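Local coordinates for protein geranyltranstransferase (Agrobacterium tumefaciens, PDB 2H8O) that probably catalyses the condensation of geranyl diphosphate with isopentenyl diphosphate to give farnesyl diphosphate, releasing pyrophosphate, at residues A[40-43]-A[44-48]; A[71-74]-A[75-79]; A[193-196]-A[197-200]; A[299-302]-A[303-307]. One frame throughout, in Å; residues are numbered along the deposited sequence.

Contact 1: residues A[40-43]-A[44-48]; sequences ETRL and RENAA
Arg42 and Glu45 make the salt bridge of this stretch of helix. Arg42 NE donates to Glu45 OE1 at 3.0 Å. The bond is bent, with an N-H...O angle of 134°. The donor comes to the syn side of OE1 but stands out of the carboxylate plane. The two flat groups are turned only 22° against each other. Arg42 gets there by bending twice, about CB-CG and then CG-CD. Its NH1 forms a second salt bridge, to Glu95 on helix 88-99. Asn46 ND2 is hydrogen-bonded to the same carboxylate, so Glu95 OE2 holds both Arg42 and Asn46 to that helix.

Further contacts are not hydrogen bonds. Arg42 CG lies 3.5 Å from Asn46 ND2, so the aliphatic part of the arginine packs beside the amide. Thr41 CG2 comes within 3.2 Å of Glu45 OE2. The guanidinium of Arg44 sets one face over Thr41, whose CA stands 3.8 Å above the plane toward its rim. Thr41 OG1 itself is bonded to the backbone O of Thr37.

The backbone adds four bonds from residue i+4 to i. Asn46 N to Arg42 O, at 2.8 Å, is one of them. Arg42, Leu43 and Asn46 face helix 88-99, and Glu40 and Arg42 also meet helix 321-331. Leu43 is buried on Phe91, while Arg44 is exposed. This is an amphipathic surface helix of the all-helical polyprenyl synthase fold.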
loop_
_atom_site.group_PDB
_atom_site.type_symbol
_atom_site.label_atom_id
_atom_site.label_comp_id
_atom_site.label_asym_id
_atom_site.label_seq_id
_atom_site.Cartn_x
_atom_site.Cartn_y
_atom_site.Cartn_z
ATOM N N GLU A 40 -29.859 9.358 3.484
ATOM C CA GLU A 40 -29.028 10.518 3.853
ATOM C C GLU A 40 -28.652 10.437 5.320
ATOM O O GLU A 40 -27.517 10.739 5.701
ATOM C CB GLU A 40 -29.770 11.830 3.604
ATOM C CG GLU A 40 -30.193 12.063 2.147
ATOM C CD GLU A 40 -29.376 13.132 1.451
ATOM O OE1 GLU A 40 -28.262 12.803 0.985
ATOM O OE2 GLU A 40 -29.853 14.289 1.353
ATOM N N THR A 41 -29.620 10.040 6.136
ATOM C CA THR A 41 -29.429 9.904 7.571
ATOM C C THR A 41 -28.435 8.787 7.888
ATOM O O THR A 41 -27.518 8.981 8.700
ATOM C CB THR A 41 -30.791 9.658 8.283
ATOM O OG1 THR A 41 -31.631 10.808 8.114
ATOM C CG2 THR A 41 -30.622 9.426 9.781
ATOM N N ARG A 42 -28.591 7.632 7.255
ATOM C CA ARG A 42 -27.648 6.540 7.470
ATOM C C ARG A 42 -26.262 6.892 6.941
ATOM O O ARG A 42 -25.265 6.494 7.529
ATOM C CB ARG A 42 -28.149 5.236 6.853
ATOM C CG ARG A 42 -27.226 4.039 7.105
ATOM C CD ARG A 42 -27.003 3.739 8.577
ATOM N NE ARG A 42 -28.291 3.489 9.202
ATOM C CZ ARG A 42 -28.954 2.338 9.134
ATOM N NH1 ARG A 42 -28.445 1.291 8.512
ATOM N NH2 ARG A 42 -30.137 2.231 9.715
ATOM N N LEU A 43 -26.196 7.614 5.820
ATOM C CA LEU A 43 -24.892 8.068 5.285
ATOM C C LEU A 43 -24.152 8.901 6.337
ATOM O O LEU A 43 -22.961 8.700 6.583
ATOM C CB LEU A 43 -25.071 8.877 3.990
ATOM C CG LEU A 43 -23.755 9.327 3.324
ATOM C CD1 LEU A 43 -22.897 8.140 2.870
ATOM C CD2 LEU A 43 -24.054 10.251 2.159
ATOM N N ARG A 44 -24.866 9.844 6.934
ATOM C CA ARG A 44 -24.293 10.697 7.992
ATOM C C ARG A 44 -23.912 9.897 9.233
ATOM O O ARG A 44 -22.864 10.158 9.838
ATOM C CB ARG A 44 -25.230 11.843 8.362
ATOM C CG ARG A 44 -25.417 12.900 7.276
ATOM C CD ARG A 44 -26.164 14.137 7.760
ATOM N NE ARG A 44 -27.320 13.838 8.614
ATOM C CZ ARG A 44 -28.591 13.763 8.213
ATOM N NH1 ARG A 44 -28.954 13.947 6.944
ATOM N NH2 ARG A 44 -29.518 13.477 9.111
ATOM N N GLU A 45 -24.747 8.933 9.619
ATOM C CA GLU A 45 -24.471 8.065 10.776
ATOM C C GLU A 45 -23.228 7.236 10.559
ATOM O O GLU A 45 -22.360 7.145 11.441
ATOM C CB GLU A 45 -25.629 7.095 11.056
ATOM C CG GLU A 45 -26.840 7.703 11.627
ATOM C CD GLU A 45 -28.098 6.800 11.541
ATOM O OE1 GLU A 45 -28.003 5.585 11.261
ATOM O OE2 GLU A 45 -29.190 7.333 11.764
ATOM N N ASN A 46 -23.161 6.597 9.397
ATOM C CA ASN A 46 -22.020 5.766 9.079
ATOM C C ASN A 46 -20.779 6.615 8.906
ATOM O O ASN A 46 -19.692 6.171 9.227
ATOM C CB ASN A 46 -22.294 4.855 7.856
ATOM C CG ASN A 46 -23.261 3.738 8.197
ATOM O OD1 ASN A 46 -23.523 3.465 9.386
ATOM N ND2 ASN A 46 -23.812 3.081 7.164
ATOM N N ALA A 47 -20.946 7.824 8.366
ATOM C CA ALA A 47 -19.803 8.738 8.210
ATOM C C ALA A 47 -19.229 9.056 9.580
ATOM O O ALA A 47 -18.015 8.972 9.804
ATOM C CB ALA A 47 -20.220 10.005 7.483
ATOM N N ALA A 48 -20.100 9.411 10.520
ATOM C CA ALA A 48 -19.663 9.713 11.884
ATOM C C ALA A 48 -18.991 8.519 12.599
ATOM O O ALA A 48 -17.960 8.677 13.250
ATOM C CB ALA A 48 -20.827 10.268 12.717
#

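Contact 2: residues A[71-74]-A[75-79]; sequences QNLL and EAMRH
Leu74 and Arg78 pack one turn apart, and their rotamers bring them together. Leu74 sends CG away from its backbone N (chi1 -168°). Arg78 swings CG to the side of its own N (chi1 -68°) and then runs straight from CG to NE, back along the helix. One face of the guanidinium is thus turned to Leu74. Leu74 CG stands 3.7 Å above that face, over its rim, and Leu74 CD2 is 3.4 Å from Arg78 NH1. The polar end of Arg78 is held by the backbone O of Leu58, which bonds NH1.

Met77 bends at its last torsion. Its SD lies 4.2 Å from Leu74 CD1 and 4.4 Å from Leu73 CG. Leu73 and Met77 both pack on Ile191 of the second subunit.

Glu75 has an extended chain that carries its carboxylate toward the start of the helix. One water donates to Glu75 OE1 at 2.8 Å and to Asn72 OD1 at 3.3 Å, so it bridges two acceptors. Gln71 has an unusual first torsion, and its amide is modelled too close to Glu75. That placement is doubtful.

Backbone bonds such as Arg78 N to Leu74 O, at 3.0 Å, complete the turn. Leu73 and Met77 thus serve the subunit interface, while Leu74 carries the guanidinium of Arg78. At the exposed start of the helix, water links Asn72 to Glu75.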
loop_
_atom_site.group_PDB
_atom_site.type_symbol
_atom_site.label_atom_id
_atom_site.label_comp_id
_atom_site.label_asym_id
_atom_site.label_seq_id
_atom_site.Cartn_x
_atom_site.Cartn_y
_atom_site.Cartn_z
ATOM N N GLN A 71 4.782 13.683 14.177
ATOM C CA GLN A 71 3.550 14.416 14.353
ATOM C C GLN A 71 3.136 15.181 13.080
ATOM O O GLN A 71 1.959 15.219 12.744
ATOM C CB GLN A 71 3.676 15.323 15.588
ATOM C CG GLN A 71 2.414 15.317 16.465
ATOM C CD GLN A 71 1.360 16.248 15.947
ATOM O OE1 GLN A 71 0.197 16.239 16.390
ATOM N NE2 GLN A 71 1.759 17.092 15.000
ATOM N N ASN A 72 4.090 15.767 12.362
ATOM C CA ASN A 72 3.743 16.559 11.178
ATOM C C ASN A 72 3.134 15.679 10.083
ATOM O O ASN A 72 2.099 16.001 9.501
ATOM C CB ASN A 72 4.950 17.329 10.633
ATOM C CG ASN A 72 4.570 18.287 9.532
ATOM O OD1 ASN A 72 3.917 19.310 9.778
ATOM N ND2 ASN A 72 4.940 17.949 8.296
ATOM N N LEU A 73 3.772 14.548 9.815
ATOM C CA LEU A 73 3.229 13.603 8.830
ATOM C C LEU A 73 1.842 13.104 9.247
ATOM O O LEU A 73 0.924 13.004 8.434
ATOM C CB LEU A 73 4.182 12.429 8.647
ATOM C CG LEU A 73 3.714 11.377 7.633
ATOM C CD1 LEU A 73 3.450 12.013 6.271
ATOM C CD2 LEU A 73 4.751 10.244 7.550
ATOM N N LEU A 74 1.682 12.784 10.523
ATOM C CA LEU A 74 0.390 12.347 11.040
ATOM C C LEU A 74 -0.677 13.434 10.872
ATOM O O LEU A 74 -1.781 13.158 10.471
ATOM C CB LEU A 74 0.552 11.896 12.498
ATOM C CG LEU A 74 -0.569 11.134 13.177
ATOM C CD1 LEU A 74 -0.923 9.902 12.386
ATOM C CD2 LEU A 74 -0.177 10.782 14.625
ATOM N N GLU A 75 -0.338 14.691 11.146
ATOM C CA GLU A 75 -1.278 15.801 10.904
ATOM C C GLU A 75 -1.698 15.884 9.425
ATOM O O GLU A 75 -2.854 16.162 9.120
ATOM C CB GLU A 75 -0.649 17.122 11.363
ATOM C CG GLU A 75 -0.582 17.271 12.870
ATOM C CD GLU A 75 0.126 18.537 13.315
ATOM O OE1 GLU A 75 0.492 19.374 12.454
ATOM O OE2 GLU A 75 0.331 18.708 14.552
ATOM N N ALA A 76 -0.748 15.657 8.522
ATOM C CA ALA A 76 -1.017 15.689 7.084
ATOM C C ALA A 76 -1.975 14.575 6.682
ATOM O O ALA A 76 -2.891 14.789 5.871
ATOM C CB ALA A 76 0.299 15.610 6.283
ATOM N N MET A 77 -1.759 13.381 7.252
ATOM C CA MET A 77 -2.659 12.245 7.044
ATOM C C MET A 77 -4.069 12.596 7.529
ATOM O O MET A 77 -5.038 12.350 6.828
ATOM C CB MET A 77 -2.156 10.971 7.744
ATOM C CG MET A 77 -0.793 10.446 7.243
ATOM S SD MET A 77 -0.008 9.148 8.311
ATOM C CE MET A 77 -1.159 7.771 8.024
ATOM N N ARG A 78 -4.186 13.133 8.743
ATOM C CA ARG A 78 -5.483 13.541 9.264
ATOM C C ARG A 78 -6.160 14.578 8.369
ATOM O O ARG A 78 -7.382 14.517 8.144
ATOM C CB ARG A 78 -5.346 14.100 10.666
ATOM C CG ARG A 78 -4.944 13.107 11.739
ATOM C CD ARG A 78 -4.684 13.837 13.044
ATOM N NE ARG A 78 -4.164 12.934 14.066
ATOM C CZ ARG A 78 -3.264 13.258 14.988
ATOM N NH1 ARG A 78 -2.876 12.345 15.869
ATOM N NH2 ARG A 78 -2.756 14.495 15.057
ATOM N N HIS A 79 -5.373 15.521 7.852
ATOM C CA HIS A 79 -5.905 16.546 6.959
ATOM C C HIS A 79 -6.461 15.891 5.694
ATOM O O HIS A 79 -7.538 16.247 5.214
ATOM C CB HIS A 79 -4.847 17.595 6.605
ATOM C CG HIS A 79 -5.422 18.800 5.920
ATOM N ND1 HIS A 79 -6.151 19.756 6.593
ATOM C CD2 HIS A 79 -5.422 19.173 4.617
ATOM C CE1 HIS A 79 -6.549 20.683 5.738
ATOM N NE2 HIS A 79 -6.111 20.358 4.534
HETATM O O HOH W 1 3.292 19.385 12.971
#

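Contact 3: residues A[193-196]-A[197-200]; sequences GMAG and GQAL
The amide of Gln198 meets Ala195 and Met194 through its oxygen, from opposite sides of the amide plane. Ala195 CA lies 3.5 Å from Gln198 OE1 and somewhat out of the plane. Met194 CE, 3.7 Å from the same OE1, stands farther out on the other side. These are contacts with carbon. The two long side chains run side by side and point the same way. Gln198 CG sits beside its backbone N, and the chain extends from there. Met194 turns its methyl at the last torsion (chi3 68°). Gln198 CG also rests 3.3 Å from Met194 O.

The peptide groups supply the hydrogen bonds. Gly193 is the N-cap, and its O accepts from Gly197 N at 2.9 Å, nearly along the C=O axis. Met194 O takes Gln198 N in the same manner. Ala195 O and Gly196 O take Ala199 N and Leu200 N. Leu200 lies alongside this turn, with CG 3.5 Å from Gly196 O.

Backbone bonds join Met194, Ala195 and Gly196 to Ala188, Ala189 and Gly190, at the end of helix 175-189 and the turn after it. Met194 packs inward on Leu117, Tyr120 and Ser121 of helix 104-125. On the second subunit, Ala195 meets Ser157, Gln198 meets Leu153, Ala199 meets Leu73 and Leu200 meets Pro70.

Gly196 and Gly197 have no side chains, so the backbone itself forms the surface there. Main-chain bonding thus satisfies these four carbonyls in a buried helix start.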
loop_
_atom_site.group_PDB
_atom_site.type_symbol
_atom_site.label_atom_id
_atom_site.label_comp_id
_atom_site.label_asym_id
_atom_site.label_seq_id
_atom_site.Cartn_x
_atom_site.Cartn_y
_atom_site.Cartn_z
ATOM N N GLY A 193 -6.567 -1.649 -11.397
ATOM C CA GLY A 193 -7.697 -0.978 -10.774
ATOM C C GLY A 193 -7.445 0.527 -10.741
ATOM O O GLY A 193 -6.984 1.112 -11.721
ATOM N N MET A 194 -7.668 1.125 -9.573
ATOM C CA MET A 194 -7.718 2.581 -9.419
ATOM C C MET A 194 -6.478 3.288 -9.996
ATOM O O MET A 194 -6.610 4.210 -10.803
ATOM C CB MET A 194 -7.885 2.958 -7.945
ATOM C CG MET A 194 -8.159 4.417 -7.659
ATOM S SD MET A 194 -7.940 4.832 -5.874
ATOM C CE MET A 194 -6.109 4.617 -5.737
ATOM N N ALA A 195 -5.288 2.855 -9.581
ATOM C CA ALA A 195 -4.047 3.522 -9.998
ATOM C C ALA A 195 -3.871 3.446 -11.508
ATOM O O ALA A 195 -3.484 4.415 -12.164
ATOM C CB ALA A 195 -2.805 2.956 -9.266
ATOM N N GLY A 196 -4.169 2.277 -12.067
ATOM C CA GLY A 196 -4.138 2.110 -13.521
ATOM C C GLY A 196 -5.135 3.005 -14.216
ATOM O O GLY A 196 -4.859 3.559 -15.294
ATOM N N GLY A 197 -6.320 3.128 -13.629
ATOM C CA GLY A 197 -7.338 4.039 -14.167
ATOM C C GLY A 197 -6.890 5.478 -14.184
ATOM O O GLY A 197 -7.172 6.212 -15.129
ATOM N N GLN A 198 -6.174 5.889 -13.147
ATOM C CA GLN A 198 -5.651 7.247 -13.097
ATOM C C GLN A 198 -4.627 7.438 -14.195
ATOM O O GLN A 198 -4.625 8.467 -14.863
ATOM C CB GLN A 198 -5.013 7.548 -11.754
ATOM C CG GLN A 198 -5.947 7.448 -10.604
ATOM C CD GLN A 198 -5.238 7.619 -9.295
ATOM O OE1 GLN A 198 -4.873 6.649 -8.622
ATOM N NE2 GLN A 198 -5.005 8.870 -8.927
ATOM N N ALA A 199 -3.790 6.426 -14.418
ATOM C CA ALA A 199 -2.844 6.485 -15.534
ATOM C C ALA A 199 -3.573 6.606 -16.883
ATOM O O ALA A 199 -3.146 7.368 -17.754
ATOM C CB ALA A 199 -1.938 5.287 -15.534
ATOM N N LEU A 200 -4.652 5.843 -17.059
ATOM C CA LEU A 200 -5.404 5.902 -18.320
ATOM C C LEU A 200 -6.088 7.252 -18.473
ATOM O O LEU A 200 -6.195 7.785 -19.591
ATOM C CB LEU A 200 -6.407 4.747 -18.413
ATOM C CG LEU A 200 -5.771 3.373 -18.638
ATOM C CD1 LEU A 200 -6.819 2.283 -18.541
ATOM C CD2 LEU A 200 -5.072 3.318 -19.983
#

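Contact 4: residues A[299-302]-A[303-307]; sequences REKL and QEQVA
Gln303 packs its CB against the preceding turn, 3.4 Å from Glu300 O. It lies on the exposed side of the helix, and the orientation of its amide is uncertain. Its backbone N donates to Arg299 O at 3.2 Å.

Leu302, beside it in the chain, is buried instead. It packs on Ser257 and Leu260 of helix 241-267 and on Ala331 of helix 321-331. Leu302 O accepts from Val306 N at 3.1 Å, in a regular helical bond.

Glu304 crosses Glu300 at about a right angle, and their carboxylates come close. Glu300 OE1 is 3.0 Å from Glu304 OE2, with the two planes 63° apart. Both are acceptors and like charges, so the approach should be unfavourable unless a proton or a counter-charge eases it. In Glu300, chi1 of 167° and the bend at chi2 (58°) carry OE1 forward to Glu304. Glu304 extends beyond CG, and Glu304 CG also lies 3.3 Å from Glu300 O.

The other oxygen of Glu304 faces Lys301. Glu304 OE1 is 3.5 Å from Lys301 CE and 4.7 Å from Lys301 NZ, so the ammonium is near but not in contact. The lysine chain bends at each torsion beyond CB. Its CG lies 3.4 Å from Gln305 NE2. The oxygen of that amide, Gln305 OE1, is hydrogen-bonded to Ser257 OG on helix 241-267.

Leu302 and Gln305 therefore anchor the helix to its neighbours. Glu300 and Glu304 crowd like charges on the outer side, which Lys301 may partly offset.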
loop_
_atom_site.group_PDB
_atom_site.type_symbol
_atom_site.label_atom_id
_atom_site.label_comp_id
_atom_site.label_asym_id
_atom_site.label_seq_id
_atom_site.Cartn_x
_atom_site.Cartn_y
_atom_site.Cartn_z
ATOM N N ARG A 299 -29.262 9.692 -19.090
ATOM C CA ARG A 299 -30.317 9.702 -18.085
ATOM C C ARG A 299 -31.136 8.409 -18.103
ATOM O O ARG A 299 -31.528 7.905 -17.051
ATOM C CB ARG A 299 -31.195 10.963 -18.218
ATOM C CG ARG A 299 -30.432 12.247 -17.848
ATOM C CD ARG A 299 -31.344 13.453 -17.608
ATOM N NE ARG A 299 -30.583 14.705 -17.552
ATOM C CZ ARG A 299 -29.816 15.103 -16.530
ATOM N NH1 ARG A 299 -29.685 14.368 -15.424
ATOM N NH2 ARG A 299 -29.165 16.264 -16.609
ATOM N N GLU A 300 -31.375 7.857 -19.290
ATOM C CA GLU A 300 -32.063 6.569 -19.403
ATOM C C GLU A 300 -31.186 5.427 -18.863
ATOM O O GLU A 300 -31.678 4.558 -18.156
ATOM C CB GLU A 300 -32.487 6.299 -20.856
ATOM C CG GLU A 300 -32.941 4.861 -21.165
ATOM C CD GLU A 300 -34.123 4.385 -20.324
ATOM O OE1 GLU A 300 -34.298 3.150 -20.210
ATOM O OE2 GLU A 300 -34.877 5.228 -19.783
ATOM N N LYS A 301 -29.899 5.448 -19.192
ATOM C CA LYS A 301 -28.971 4.414 -18.721
ATOM C C LYS A 301 -28.843 4.443 -17.190
ATOM O O LYS A 301 -28.792 3.393 -16.556
ATOM C CB LYS A 301 -27.607 4.557 -19.408
ATOM C CG LYS A 301 -26.552 3.503 -19.037
ATOM C CD LYS A 301 -27.013 2.052 -19.294
ATOM C CE LYS A 301 -27.039 1.665 -20.761
ATOM N NZ LYS A 301 -25.718 1.131 -21.239
ATOM N N LEU A 302 -28.818 5.638 -16.601
ATOM C CA LEU A 302 -28.832 5.771 -15.128
ATOM C C LEU A 302 -30.052 5.099 -14.530
ATOM O O LEU A 302 -29.961 4.358 -13.564
ATOM C CB LEU A 302 -28.872 7.242 -14.702
ATOM C CG LEU A 302 -27.590 7.969 -14.355
ATOM C CD1 LEU A 302 -27.935 9.403 -13.976
ATOM C CD2 LEU A 302 -26.851 7.263 -13.207
ATOM N N GLN A 303 -31.215 5.401 -15.098
ATOM C CA GLN A 303 -32.470 4.833 -14.649
ATOM C C GLN A 303 -32.432 3.303 -14.744
ATOM O O GLN A 303 -32.904 2.614 -13.847
ATOM C CB GLN A 303 -33.609 5.385 -15.511
ATOM C CG GLN A 303 -34.961 5.475 -14.833
ATOM C CD GLN A 303 -36.040 6.079 -15.741
ATOM O OE1 GLN A 303 -35.829 6.275 -16.939
ATOM N NE2 GLN A 303 -37.206 6.369 -15.165
ATOM N N GLU A 304 -31.882 2.788 -15.842
ATOM C CA GLU A 304 -31.733 1.347 -16.053
ATOM C C GLU A 304 -30.854 0.711 -14.983
ATOM O O GLU A 304 -31.197 -0.334 -14.435
ATOM C CB GLU A 304 -31.113 1.048 -17.423
ATOM C CG GLU A 304 -32.033 1.285 -18.609
ATOM C CD GLU A 304 -31.305 1.176 -19.948
ATOM O OE1 GLU A 304 -30.219 0.545 -20.010
ATOM O OE2 GLU A 304 -31.824 1.721 -20.951
ATOM N N GLN A 305 -29.722 1.346 -14.700
ATOM C CA GLN A 305 -28.766 0.828 -13.710
ATOM C C GLN A 305 -29.332 0.787 -12.294
ATOM O O GLN A 305 -29.034 -0.141 -11.537
ATOM C CB GLN A 305 -27.464 1.632 -13.749
ATOM C CG GLN A 305 -26.624 1.274 -14.949
ATOM C CD GLN A 305 -25.607 2.313 -15.302
ATOM O OE1 GLN A 305 -25.458 3.325 -14.611
ATOM N NE2 GLN A 305 -24.881 2.070 -16.385
ATOM N N VAL A 306 -30.156 1.770 -11.931
ATOM C CA VAL A 306 -30.819 1.741 -10.631
ATOM C C VAL A 306 -31.803 0.582 -10.568
ATOM O O VAL A 306 -31.897 -0.103 -9.557
ATOM C CB VAL A 306 -31.577 3.060 -10.308
ATOM C CG1 VAL A 306 -32.415 2.890 -9.065
ATOM C CG2 VAL A 306 -30.599 4.201 -10.135
ATOM N N ALA A 307 -32.550 0.376 -11.652
ATOM C CA ALA A 307 -33.477 -0.736 -11.727
ATOM C C ALA A 307 -32.745 -2.085 -11.626
ATOM O O ALA A 307 -33.172 -2.973 -10.895
ATOM C CB ALA A 307 -34.265 -0.663 -13.036
#

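The four contacts are short runs of about two turns on four separate helices, in the order 34-57, 71-82, 194-206 and 295-312. Within one chain none touches another. Contacts 1 and 2 lie on successive helices, with centres about 25 Å apart. Contacts 2 and 4 are the most distant pair, about 41 Å between centres, on opposite sides of the chain's centre. Contacts 1 and 3 also lie on opposite sides. Across the dimer, Ala199 of contact 3 meets Leu73 of the second subunit's contact 2, so helices 71-82 and 194-206 build the interface. Within the assembly, contacts 1 and 4 meet only their own chain, where helices 34-57 and 295-312 both pack on helix 321-331.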